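Local coordinates for protein diheme cytochrome C NAPB (PDB 1JNI) that carries two c-type hemes and, as the small subunit of a periplasmic nitrate reductase, probably passes electrons to the catalytic subunit, at residues A[60-63]-A[64-67]. Residues are numbered along the deposited sequence; the frame is centred on the assembly and turned at random.
Sequences CHSP and ENSR. With HEC (heme c), chain C.
The hydroxyl of Ser62 is held by several bonds. Asn65 ND2 donates to Ser62 OG over 2.8 Å in an almost straight bond (170° at the hydrogen), with the oxygen lying close to the plane of the Asn65 amide. Asn65 N adds a weak bond to the same OG, and OG is also hydrogen-bonded to Leu58 O, back in helix 58-61. This meeting depends on how Ser62 turns its hydroxyl: with chi1 at 62°, OG sits between the backbone N and the carbonyl carbon, facing Asn65. Ser62 also offers its carbonyl. Asn65 N binds Ser62 O at 3.1 Å, approaching from well above the carbonyl plane, and Ser66 N reaches the same oxygen in a weak, bent bond of 3.0 Å. Ser62 is thus tied to Asn65 through both main chain and side chain, which should restrain the amide of Asn65.

Glu64 bends back at chi2 (-87°), bringing its carboxylate alongside Ser62, where OE2 packs 3.5 Å from Ser62 CB. A water accepts from Arg67 N and donates to Pro63 O, joining the turn to the start of helix 66-69, while Ser66 OG is hydrogen-bonded to Arg73. Ser66 CA makes a bent CA-H...O contact of 3.4 Å with Cys60 O, a carbonyl that also receives the hydroxyl of Ser69.

Upstream, the chain is fastened to the heme twice. Cys60 SG is covalently joined to heme CAC. His61 NE2 coordinates heme FE at 2.0 Å, and His43 supplies the second protein ligand. Thr72 O accepts a hydrogen bond from His61 ND1, probably strengthening the imidazole as a donor to iron. The turn therefore links helix 58-61 to helix 66-69 immediately after the Cys-His end of a CXXCH motif, the signature of a c-type heme site, here with bis-histidine ligation.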
ATOM      1  N   CYS A  60      -3.506   7.609   0.009  1.00 14.19           N
ATOM      2  CA  CYS A  60      -2.642   8.163   1.055  1.00 13.77           C
ATOM      3  C   CYS A  60      -1.212   7.606   0.978  1.00 13.73           C
ATOM      4  O   CYS A  60      -0.298   8.414   1.205  1.00 15.24           O
ATOM      5  CB  CYS A  60      -3.223   7.941   2.461  1.00 15.71           C
ATOM      6  SG  CYS A  60      -4.840   8.792   2.673  1.00 16.50           S
ATOM      7  N   HIS A  61      -1.031   6.310   0.702  1.00 13.68           N
ATOM      8  CA  HIS A  61       0.271   5.672   0.806  1.00 13.68           C
ATOM      9  C   HIS A  61       1.050   5.676  -0.481  1.00 13.87           C
ATOM     10  O   HIS A  61       2.191   5.215  -0.479  1.00 16.12           O
ATOM     11  CB  HIS A  61       0.029   4.277   1.345  1.00 14.51           C
ATOM     12  CG  HIS A  61      -0.300   4.167   2.824  1.00 12.74           C
ATOM     13  ND1 HIS A  61       0.596   4.254   3.868  1.00 13.42           N
ATOM     14  CD2 HIS A  61      -1.504   3.909   3.387  1.00 13.73           C
ATOM     15  CE1 HIS A  61      -0.088   4.073   5.023  1.00 12.39           C
ATOM     16  NE2 HIS A  61      -1.362   3.875   4.760  1.00 13.38           N
ATOM     17  N   SER A  62       0.507   6.207  -1.574  1.00 14.31           N
ATOM     18  CA  SER A  62       1.327   6.309  -2.778  1.00 15.88           C
ATOM     19  C   SER A  62       2.467   7.292  -2.601  1.00 14.52           C
ATOM     20  O   SER A  62       2.408   8.228  -1.759  1.00 15.97           O
ATOM     21  CB  SER A  62       0.498   6.776  -3.967  1.00 16.89           C
ATOM     22  OG  SER A  62      -0.040   8.046  -3.760  1.00 21.65           O
ATOM     23  N   PRO A  63       3.539   7.161  -3.375  1.00 16.15           N
ATOM     24  CA  PRO A  63       4.629   8.161  -3.367  1.00 19.01           C
ATOM     25  C   PRO A  63       4.112   9.584  -3.559  1.00 18.18           C
ATOM     26  O   PRO A  63       4.597  10.508  -2.927  1.00 20.60           O
ATOM     27  CB  PRO A  63       5.508   7.727  -4.532  1.00 21.40           C
ATOM     28  CG  PRO A  63       5.356   6.244  -4.545  1.00 20.94           C
ATOM     29  CD  PRO A  63       3.875   6.036  -4.267  1.00 18.35           C
ATOM     30  N   GLU A  64       3.114   9.786  -4.425  1.00 17.06           N
ATOM     31  CA  GLU A  64       2.687  11.168  -4.645  1.00 18.11           C
ATOM     32  C   GLU A  64       1.816  11.752  -3.577  1.00 16.63           C
ATOM     33  O   GLU A  64       1.728  12.981  -3.543  1.00 17.82           O
ATOM     34  CB  GLU A  64       1.991  11.317  -5.997  1.00 20.75           C
ATOM     35  CG  GLU A  64       0.797  10.526  -6.339  1.00 24.24           C
ATOM     36  CD  GLU A  64       1.082   9.145  -6.948  1.00 25.14           C
ATOM     37  OE1 GLU A  64       0.194   8.815  -7.807  1.00 22.81           O
ATOM     38  OE2 GLU A  64       2.076   8.451  -6.583  1.00 21.60           O
ATOM     39  N   ASN A  65       1.212  10.993  -2.668  1.00 17.58           N
ATOM     40  CA  ASN A  65       0.291  11.482  -1.650  1.00 16.35           C
ATOM     41  C   ASN A  65       0.856  11.357  -0.221  1.00 16.11           C
ATOM     42  O   ASN A  65       0.227  11.881   0.693  1.00 18.74           O
ATOM     43  CB  ASN A  65      -1.059  10.782  -1.655  1.00 17.31           C
ATOM     44  CG  ASN A  65      -1.896  11.155  -2.863  1.00 21.19           C
ATOM     45  OD1 ASN A  65      -2.608  12.144  -2.889  1.00 31.11           O
ATOM     46  ND2 ASN A  65      -1.829  10.198  -3.784  1.00 34.07           N
ATOM     47  N   SER A  66       1.985  10.665  -0.022  1.00 15.77           N
ATOM     48  CA  SER A  66       2.453  10.374   1.318  1.00 15.73           C
ATOM     49  C   SER A  66       2.756  11.640   2.120  1.00 17.37           C
ATOM     50  O   SER A  66       2.460  11.727   3.325  1.00 19.28           O
ATOM     51  CB  SER A  66       3.670   9.493   1.218  0.71 17.32           C
ATOM     52  OG  SER A  66       4.811   9.963   0.586  0.71 16.37           O
ATOM     53  N   ARG A  67       3.385  12.634   1.513  1.00 19.15           N
ATOM     54  CA  ARG A  67       3.763  13.808   2.316  1.00 21.98           C
ATOM     55  C   ARG A  67       2.553  14.578   2.813  1.00 25.87           C
ATOM     56  O   ARG A  67       2.399  15.084   3.927  1.00 26.90           O
ATOM     57  CB  ARG A  67       4.747  14.715   1.528  1.00 26.16           C
TER
HETATM   58 FE   HEC C 126      -2.751   3.524   6.159  1.00 14.70          FE
HETATM   59  CHA HEC C 126      -0.371   3.721   8.661  1.00 15.73           C
HETATM   60  CHB HEC C 126      -1.866   0.293   5.561  1.00 13.96           C
HETATM   61  CHC HEC C 126      -5.274   3.242   3.873  1.00 15.05           C
HETATM   62  CHD HEC C 126      -3.304   6.878   6.403  1.00 16.28           C
HETATM   63  NA  HEC C 126      -1.401   2.261   6.954  1.00 14.77           N
HETATM   64  C1A HEC C 126      -0.517   2.515   7.972  1.00 14.28           C
HETATM   65  C2A HEC C 126       0.365   1.367   8.174  1.00 14.38           C
HETATM   66  C3A HEC C 126       0.001   0.417   7.285  1.00 14.76           C
HETATM   67  C4A HEC C 126      -1.113   0.954   6.534  1.00 13.97           C
HETATM   68  CMA HEC C 126       0.659  -0.931   6.961  1.00 15.39           C
HETATM   69  CAA HEC C 126       1.548   1.356   9.170  1.00 15.66           C
HETATM   70  CBA HEC C 126       2.885   1.778   8.477  1.00 21.12           C
HETATM   71  CGA HEC C 126       3.962   1.906   9.527  1.00 28.49           C
HETATM   72  O1A HEC C 126       4.657   0.936   9.775  1.00 45.36           O
HETATM   73  O2A HEC C 126       4.172   3.004  10.122  1.00 40.49           O
HETATM   74  NB  HEC C 126      -3.458   2.038   5.011  1.00 13.95           N
HETATM   75  C1B HEC C 126      -2.988   0.742   4.869  1.00 13.47           C
HETATM   76  C2B HEC C 126      -3.848  -0.044   3.997  1.00 14.11           C
HETATM   77  C3B HEC C 126      -4.829   0.769   3.567  1.00 15.77           C
HETATM   78  C4B HEC C 126      -4.563   2.079   4.153  1.00 14.54           C
HETATM   79  CMB HEC C 126      -3.490  -1.497   3.620  1.00 16.55           C
HETATM   80  CAB HEC C 126      -5.974   0.434   2.745  1.00 16.12           C
HETATM   81  CBB HEC C 126      -6.808  -0.752   3.152  1.00 18.56           C
HETATM   82  NC  HEC C 126      -3.977   4.789   5.276  1.00 13.87           N
HETATM   83  C1C HEC C 126      -4.939   4.516   4.319  1.00 14.10           C
HETATM   84  C2C HEC C 126      -5.622   5.725   3.895  1.00 14.44           C
HETATM   85  C3C HEC C 126      -5.080   6.773   4.585  1.00 14.98           C
HETATM   86  C4C HEC C 126      -4.063   6.168   5.465  1.00 15.48           C
HETATM   87  CMC HEC C 126      -6.633   5.767   2.749  1.00 17.03           C
HETATM   88  CAC HEC C 126      -5.299   8.150   4.347  1.00 16.30           C
HETATM   89  CBC HEC C 126      -6.697   8.653   4.572  1.00 17.74           C
HETATM   90  ND  HEC C 126      -2.045   4.970   7.335  1.00 16.34           N
HETATM   91  C1D HEC C 126      -2.372   6.315   7.279  1.00 13.47           C
HETATM   92  C2D HEC C 126      -1.645   7.081   8.295  1.00 14.74           C
HETATM   93  C3D HEC C 126      -0.863   6.178   8.939  1.00 14.88           C
HETATM   94  C4D HEC C 126      -1.103   4.869   8.332  1.00 16.02           C
HETATM   95  CMD HEC C 126      -1.803   8.608   8.555  1.00 16.78           C
HETATM   96  CAD HEC C 126      -0.019   6.433  10.197  1.00 20.21           C
HETATM   97  CBD HEC C 126       1.337   7.002   9.748  1.00 22.61           C
HETATM   98  CGD HEC C 126       2.167   5.772   9.380  1.00 31.55           C
HETATM   99  O1D HEC C 126       2.702   5.072  10.311  1.00 32.96           O
HETATM  100  O2D HEC C 126       2.198   5.615   8.143  1.00 27.52           O
HETATM  101  O   HOH W   1       4.630  12.703  -1.227  1.00 20.15           O